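Local coordinates for protein cytidine deaminase (Burkholderia pseudomallei, PDB 3DMO) that probably scavenges cytidine and 2'-deoxycytidine for UMP synthesis, acting as a zinc-dependent deaminase that hydrolyses them to uridine and 2'-deoxyuridine, at residues L38-G43 with G78-I83; A84-T89 with T116-D121. All coordinates share one frame; numbering follows the deposited sequence.

Contact 1: L38-G43 with G78-I83; sequences LVTNDG and GEFAAI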
ATOM      1  N   LEU A  38      -3.154 -10.353 -18.853  1.00 19.91           N
ATOM      2  CA  LEU A  38      -4.584 -10.324 -18.592  1.00 20.32           C
ATOM      3  C   LEU A  38      -5.300 -10.287 -19.931  1.00 20.39           C
ATOM      4  O   LEU A  38      -4.941  -9.478 -20.799  1.00 20.89           O
ATOM      5  CB  LEU A  38      -4.896  -9.046 -17.807  1.00 20.69           C
ATOM      6  CG  LEU A  38      -6.304  -8.667 -17.384  1.00 20.87           C
ATOM      7  CD1 LEU A  38      -6.863  -9.668 -16.376  1.00 20.82           C
ATOM      8  CD2 LEU A  38      -6.249  -7.267 -16.791  1.00 20.85           C
ATOM      9  N   VAL A  39      -6.288 -11.160 -20.119  1.00 19.82           N
ATOM     10  CA  VAL A  39      -7.048 -11.155 -21.366  1.00 20.26           C
ATOM     11  C   VAL A  39      -8.484 -10.773 -21.060  1.00 20.26           C
ATOM     12  O   VAL A  39      -9.082 -11.312 -20.140  1.00 19.63           O
ATOM     13  CB  VAL A  39      -6.946 -12.500 -22.165  1.00 20.20           C
ATOM     14  CG1 VAL A  39      -7.496 -13.692 -21.369  1.00 20.27           C
ATOM     15  CG2 VAL A  39      -7.637 -12.361 -23.536  1.00 20.55           C
ATOM     16  N   THR A  40      -9.014  -9.828 -21.827  1.00 20.66           N
ATOM     17  CA  THR A  40     -10.327  -9.259 -21.552  1.00 21.39           C
ATOM     18  C   THR A  40     -11.448 -10.021 -22.255  1.00 21.94           C
ATOM     19  O   THR A  40     -11.199 -10.924 -23.054  1.00 21.86           O
ATOM     20  CB  THR A  40     -10.388  -7.785 -21.997  1.00 21.13           C
ATOM     21  OG1 THR A  40     -10.290  -7.720 -23.425  1.00 21.54           O
ATOM     22  CG2 THR A  40      -9.240  -6.983 -21.392  1.00 20.57           C
ATOM     23  N   ASN A  41     -12.679  -9.622 -21.960  1.00 22.58           N
ATOM     24  CA  ASN A  41     -13.869 -10.156 -22.618  1.00 23.05           C
ATOM     25  C   ASN A  41     -13.845 -10.099 -24.158  1.00 23.58           C
ATOM     26  O   ASN A  41     -14.383 -10.998 -24.811  1.00 24.55           O
ATOM     27  CB  ASN A  41     -15.151  -9.533 -22.025  1.00 22.83           C
ATOM     28  CG  ASN A  41     -15.169  -7.999 -22.068  1.00 22.39           C
ATOM     29  OD1 ASN A  41     -14.242  -7.351 -22.544  1.00 23.50           O
ATOM     30  ND2 ASN A  41     -16.260  -7.416 -21.563  1.00 23.87           N
ATOM     31  N   ASP A  42     -13.218  -9.071 -24.731  1.00 23.38           N
ATOM     32  CA  ASP A  42     -13.122  -8.948 -26.183  1.00 23.78           C
ATOM     33  C   ASP A  42     -11.767  -9.403 -26.740  1.00 23.79           C
ATOM     34  O   ASP A  42     -11.424  -9.122 -27.894  1.00 23.93           O
ATOM     35  CB  ASP A  42     -13.506  -7.531 -26.650  1.00 23.57           C
ATOM     36  CG  ASP A  42     -12.553  -6.451 -26.161  1.00 24.42           C
ATOM     37  OD1 ASP A  42     -12.749  -5.279 -26.567  1.00 25.75           O
ATOM     38  OD2 ASP A  42     -11.614  -6.740 -25.389  1.00 23.86           O
ATOM     39  N   GLY A  43     -10.993 -10.102 -25.910  1.00 23.93           N
ATOM     40  CA  GLY A  43      -9.758 -10.753 -26.354  1.00 24.26           C
ATOM     41  C   GLY A  43      -8.483  -9.929 -26.349  1.00 24.44           C
ATOM     42  O   GLY A  43      -7.439 -10.402 -26.813  1.00 25.00           O
ATOM     43  N   GLY A  78     -15.217  -7.128 -13.902  1.00 20.45           N
ATOM     44  CA  GLY A  78     -15.980  -8.219 -14.495  1.00 20.95           C
ATOM     45  C   GLY A  78     -15.746  -8.415 -15.982  1.00 21.22           C
ATOM     46  O   GLY A  78     -16.302  -9.343 -16.575  1.00 21.99           O
ATOM     47  N   GLU A  79     -14.929  -7.558 -16.589  1.00 20.69           N
ATOM     48  CA  GLU A  79     -14.662  -7.653 -18.033  1.00 20.58           C
ATOM     49  C   GLU A  79     -13.414  -8.449 -18.392  1.00 20.68           C
ATOM     50  O   GLU A  79     -12.913  -8.339 -19.515  1.00 21.00           O
ATOM     51  CB  GLU A  79     -14.585  -6.266 -18.666  1.00 20.42           C
ATOM     52  CG  GLU A  79     -15.913  -5.557 -18.712  1.00 20.58           C
ATOM     53  CD  GLU A  79     -15.924  -4.431 -19.707  1.00 21.38           C
ATOM     54  OE1 GLU A  79     -15.308  -3.376 -19.440  1.00 20.60           O
ATOM     55  OE2 GLU A  79     -16.566  -4.599 -20.757  1.00 22.32           O
ATOM     56  N   PHE A  80     -12.923  -9.251 -17.446  1.00 20.55           N
ATOM     57  CA  PHE A  80     -11.709 -10.047 -17.657  1.00 20.34           C
ATOM     58  C   PHE A  80     -11.991 -11.545 -17.694  1.00 20.50           C
ATOM     59  O   PHE A  80     -12.743 -12.069 -16.868  1.00 21.02           O
ATOM     60  CB  PHE A  80     -10.643  -9.682 -16.620  1.00 20.36           C
ATOM     61  CG  PHE A  80     -10.456  -8.203 -16.482  1.00 19.94           C
ATOM     62  CD1 PHE A  80     -10.942  -7.532 -15.365  1.00 19.23           C
ATOM     63  CD2 PHE A  80      -9.869  -7.472 -17.510  1.00 21.38           C
ATOM     64  CE1 PHE A  80     -10.805  -6.147 -15.258  1.00 20.52           C
ATOM     65  CE2 PHE A  80      -9.724  -6.088 -17.414  1.00 20.97           C
ATOM     66  CZ  PHE A  80     -10.196  -5.427 -16.280  1.00 20.30           C
ATOM     67  N   ALA A  81     -11.406 -12.213 -18.683  1.00 20.36           N
ATOM     68  CA  ALA A  81     -11.577 -13.653 -18.858  1.00 20.58           C
ATOM     69  C   ALA A  81     -10.566 -14.459 -18.039  1.00 20.12           C
ATOM     70  O   ALA A  81     -10.923 -15.448 -17.396  1.00 20.75           O
ATOM     71  CB  ALA A  81     -11.455 -14.010 -20.327  1.00 20.69           C
ATOM     72  N   ALA A  82      -9.305 -14.038 -18.076  1.00 19.55           N
ATOM     73  CA  ALA A  82      -8.217 -14.786 -17.443  1.00 18.86           C
ATOM     74  C   ALA A  82      -7.003 -13.906 -17.204  1.00 18.86           C
ATOM     75  O   ALA A  82      -6.768 -12.926 -17.936  1.00 18.88           O
ATOM     76  CB  ALA A  82      -7.812 -15.992 -18.310  1.00 18.81           C
ATOM     77  N   ILE A  83      -6.218 -14.284 -16.195  1.00 18.24           N
ATOM     78  CA  ILE A  83      -4.911 -13.688 -15.946  1.00 18.24           C
ATOM     79  C   ILE A  83      -3.875 -14.797 -15.734  1.00 17.98           C
ATOM     80  O   ILE A  83      -4.150 -15.773 -15.040  1.00 18.56           O
ATOM     81  CB  ILE A  83      -4.955 -12.687 -14.744  1.00 18.43           C
ATOM     82  CG1 ILE A  83      -3.659 -11.866 -14.651  1.00 18.61           C
ATOM     83  CG2 ILE A  83      -5.319 -13.390 -13.438  1.00 19.13           C
ATOM     84  CD1 ILE A  83      -3.740 -10.714 -13.641  1.00 18.80           C
TER
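Val-39 meets Ala-81 and Ala-82 through its backbone, where strands 34-40 and 80-87 run antiparallel. Val-39 N donates to Ala-82 O at 2.8 Å. Val-39 O accepts Ala-81 N at 2.9 Å, and Ala-82 N only weakly. Two residues facing one make this a classic beta bulge, shifting the pairing by one. Asn-41 N bonds to Glu-79 O.

One side-chain bond spans the segments: Asn-41 ND2 reaches Glu-79 OE2 at 2.9 Å, on the anti side of the carboxylate but well out of its plane. The amide and carboxylate planes stand 87° apart. Arg-76 forms a salt bridge with Glu-79 OE1. Within the type I turn from Thr-40 to Gly-43, Thr-40 OG1 donates to Asp-42 OD2 at 2.6 Å; this oxygen also bonds Tyr-75 OH.

Apolar side chains meet on both faces. With CG anti to the backbone N (chi1 179°), Leu-38 sets CD2 3.7 Å from Phe-80 CD2 and CD1 3.9 Å from Ile-83 CB. Thr-40 CG2 lies at the edge of the Phe-80 ring. On the other face Val-39 CG1 lies 3.8 Å from Ala-82 CB.

Leu-38 and Phe-80 thus lie buried under helix 62-72, while polar bonds hold the more exposed Asn-41 end.

Contact 2: A84-T89 with T116-D121; sequences AVVGET and TNMQGD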
ATOM      1  N   ALA A  84      -2.721 -14.679 -16.397  1.00 17.75           N
ATOM      2  CA  ALA A  84      -1.573 -15.570 -16.148  1.00 16.93           C
ATOM      3  C   ALA A  84      -0.515 -14.808 -15.366  1.00 17.19           C
ATOM      4  O   ALA A  84      -0.293 -13.629 -15.626  1.00 17.26           O
ATOM      5  CB  ALA A  84      -0.978 -16.081 -17.470  1.00 16.94           C
ATOM      6  N   VAL A  85       0.123 -15.472 -14.399  1.00 17.35           N
ATOM      7  CA  VAL A  85       1.179 -14.852 -13.582  1.00 17.12           C
ATOM      8  C   VAL A  85       2.391 -15.798 -13.577  1.00 17.27           C
ATOM      9  O   VAL A  85       2.229 -17.018 -13.426  1.00 16.78           O
ATOM     10  CB  VAL A  85       0.704 -14.590 -12.118  1.00 17.03           C
ATOM     11  CG1 VAL A  85       1.671 -13.635 -11.379  1.00 17.00           C
ATOM     12  CG2 VAL A  85      -0.718 -14.036 -12.099  1.00 17.76           C
ATOM     13  N   VAL A  86       3.595 -15.240 -13.735  1.00 17.46           N
ATOM     14  CA  VAL A  86       4.820 -16.055 -13.809  1.00 18.06           C
ATOM     15  C   VAL A  86       5.979 -15.407 -13.034  1.00 18.53           C
ATOM     16  O   VAL A  86       6.174 -14.195 -13.090  1.00 18.01           O
ATOM     17  CB  VAL A  86       5.225 -16.363 -15.293  1.00 18.05           C
ATOM     18  CG1 VAL A  86       5.511 -15.082 -16.092  1.00 18.40           C
ATOM     19  CG2 VAL A  86       6.414 -17.305 -15.343  1.00 18.63           C
ATOM     20  N   GLY A  87       6.733 -16.230 -12.310  1.00 19.16           N
ATOM     21  CA  GLY A  87       7.983 -15.797 -11.692  1.00 20.41           C
ATOM     22  C   GLY A  87       8.951 -16.962 -11.593  1.00 21.35           C
ATOM     23  O   GLY A  87       8.600 -18.095 -11.918  1.00 21.25           O
ATOM     24  N   GLU A  88      10.170 -16.678 -11.136  1.00 22.31           N
ATOM     25  CA  GLU A  88      11.205 -17.696 -10.961  1.00 23.63           C
ATOM     26  C   GLU A  88      11.035 -18.369  -9.590  1.00 23.36           C
ATOM     27  O   GLU A  88      11.793 -18.117  -8.643  1.00 23.80           O
ATOM     28  CB  GLU A  88      12.598 -17.068 -11.113  1.00 24.29           C
ATOM     29  CG  GLU A  88      13.754 -18.067 -11.123  1.00 28.28           C
ATOM     30  CD  GLU A  88      13.766 -18.936 -12.367  1.00 33.48           C
ATOM     31  OE1 GLU A  88      13.433 -20.143 -12.257  1.00 35.28           O
ATOM     32  OE2 GLU A  88      14.103 -18.408 -13.457  1.00 35.91           O
ATOM     33  N   THR A  89      10.034 -19.236  -9.499  1.00 22.69           N
ATOM     34  CA  THR A  89       9.689 -19.894  -8.245  1.00 21.87           C
ATOM     35  C   THR A  89       9.730 -21.411  -8.402  1.00 21.58           C
ATOM     36  O   THR A  89       9.705 -21.928  -9.523  1.00 20.75           O
ATOM     37  CB  THR A  89       8.284 -19.455  -7.744  1.00 22.19           C
ATOM     38  OG1 THR A  89       7.346 -19.535  -8.825  1.00 21.20           O
ATOM     39  CG2 THR A  89       8.315 -18.015  -7.234  1.00 21.92           C
ATOM     40  N   THR A 116       2.100 -19.961 -12.962  1.00 20.16           N
ATOM     41  CA  THR A 116       3.199 -20.746 -13.514  1.00 21.14           C
ATOM     42  C   THR A 116       4.572 -20.245 -13.050  1.00 20.83           C
ATOM     43  O   THR A 116       4.672 -19.266 -12.312  1.00 20.60           O
ATOM     44  CB  THR A 116       3.093 -20.846 -15.069  1.00 21.02           C
ATOM     45  OG1 THR A 116       3.981 -21.863 -15.552  1.00 22.21           O
ATOM     46  CG2 THR A 116       3.396 -19.521 -15.759  1.00 21.54           C
ATOM     47  N   ASN A 117       5.628 -20.937 -13.463  1.00 21.18           N
ATOM     48  CA  ASN A 117       6.987 -20.497 -13.176  1.00 21.08           C
ATOM     49  C   ASN A 117       7.787 -20.565 -14.462  1.00 21.79           C
ATOM     50  O   ASN A 117       7.199 -20.599 -15.544  1.00 22.55           O
ATOM     51  CB  ASN A 117       7.620 -21.329 -12.054  1.00 20.98           C
ATOM     52  CG  ASN A 117       7.670 -22.812 -12.380  1.00 20.87           C
ATOM     53  OD1 ASN A 117       7.380 -23.219 -13.502  1.00 22.07           O
ATOM     54  ND2 ASN A 117       8.025 -23.627 -11.395  1.00 20.70           N
ATOM     55  N   MET A 118       9.111 -20.583 -14.350  1.00 22.35           N
ATOM     56  CA  MET A 118       9.974 -20.610 -15.525  1.00 23.05           C
ATOM     57  C   MET A 118      10.418 -22.032 -15.872  1.00 23.84           C
ATOM     58  O   MET A 118      11.322 -22.216 -16.689  1.00 24.17           O
ATOM     59  CB  MET A 118      11.193 -19.708 -15.315  1.00 23.28           C
ATOM     60  CG  MET A 118      10.861 -18.232 -15.091  1.00 23.52           C
ATOM     61  SD  MET A 118       9.910 -17.490 -16.431  1.00 25.30           S
ATOM     62  CE  MET A 118      11.120 -17.370 -17.748  1.00 22.91           C
ATOM     63  N   GLN A 119       9.772 -23.025 -15.265  1.00 23.85           N
ATOM     64  CA  GLN A 119      10.155 -24.431 -15.431  1.00 24.52           C
ATOM     65  C   GLN A 119       8.996 -25.337 -15.854  1.00 24.23           C
ATOM     66  O   GLN A 119       9.054 -26.552 -15.657  1.00 24.64           O
ATOM     67  CB  GLN A 119      10.761 -24.969 -14.130  1.00 24.43           C
ATOM     68  CG  GLN A 119      11.964 -24.200 -13.621  1.00 26.08           C
ATOM     69  CD  GLN A 119      12.419 -24.722 -12.283  1.00 28.05           C
ATOM     70  OE1 GLN A 119      13.171 -25.697 -12.209  1.00 28.10           O
ATOM     71  NE2 GLN A 119      11.948 -24.088 -11.207  1.00 27.58           N
ATOM     72  N   GLY A 120       7.933 -24.746 -16.401  1.00 24.07           N
ATOM     73  CA  GLY A 120       6.784 -25.512 -16.898  1.00 23.25           C
ATOM     74  C   GLY A 120       5.751 -25.997 -15.893  1.00 22.80           C
ATOM     75  O   GLY A 120       4.846 -26.754 -16.253  1.00 22.99           O
ATOM     76  N   ASP A 121       5.864 -25.584 -14.636  1.00 22.69           N
ATOM     77  CA  ASP A 121       4.867 -25.962 -13.629  1.00 22.25           C
ATOM     78  C   ASP A 121       3.673 -25.012 -13.664  1.00 22.13           C
ATOM     79  O   ASP A 121       3.845 -23.793 -13.576  1.00 21.46           O
ATOM     80  CB  ASP A 121       5.487 -25.996 -12.233  1.00 22.51           C
ATOM     81  CG  ASP A 121       6.705 -26.902 -12.172  1.00 23.08           C
ATOM     82  OD1 ASP A 121       6.558 -28.128 -12.408  1.00 22.88           O
ATOM     83  OD2 ASP A 121       7.808 -26.381 -11.905  1.00 23.57           O
TER
HETATM   84  O   HOH W   1      10.924 -21.184 -12.077  1.00 21.21           O
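Val-85 and Thr-116 join strand 80-87 to the end of strand 112-116. The touching parts run in broadly the same direction, 42° apart. Thr-116 N donates to Val-85 O at 3.0 Å. Two CA-H...O contacts follow: Val-86 CA to Thr-116 O, and Asn-117 CA to Gly-87 O at 3.2 Å. Past Gly-87 the chain makes an inverse gamma turn centred on Glu-88.

Val-86 and Thr-116 pack side by side, with Val-86 CB 3.7 Å from Thr-116 CG2. Val-86 CG2 also meets Met-118 SD. Helix 11-22 touches Val-86, Thr-116 and Met-118.

These strands are central neighbours in the mixed sheet of the cytidine deaminase fold. The side chain of Val-85 lies about 4 Å from that of Glu-63, the predicted proton donor, and about 8 Å from a bound zinc ion.

Asn-117 organises the loop. Its chi1 of 59° folds CG back over its own backbone, where OD1 can meet N-H groups of following residues. OD1 accepts Gln-119 N from above one face of the amide, closing an Asx turn, and Asp-121 N, tilted toward the other face. ND2 donates to Asp-121 OD2 at 2.8 Å, within the amide plane, and to Thr-89 O at 3.0 Å in a more bent bond (141°), with that oxygen tilted out of the amide plane. Four bonds thus fix the rotation of the amide.

One water donates to Glu-88 OE1 and Thr-89 O, and accepts from Met-118 N and Gln-119 NE2. The carboxylate of Glu-88 lies across the Met-118 chain, with OE2 3.6 Å from Met-118 CG.

From the N terminus, helix 11-22 leads to strand 34-40. Contact 1 pairs the end of that strand with the start of strand 80-87, closing a loop that includes strand 45-49 and helix 62-72. The 78-83 segment runs directly into 84-89, so one strand serves both contacts. Contact 2 then joins 84-89 to 116-121, closing a second loop that holds helix 97-107 and strand 112-116. The loops follow in series; they neither nest nor cross. Their centres lie about 20 Å apart, toward the two ends of strand 80-87. Contact 1 ties this strand to an antiparallel neighbour, contact 2 to the end of a parallel one.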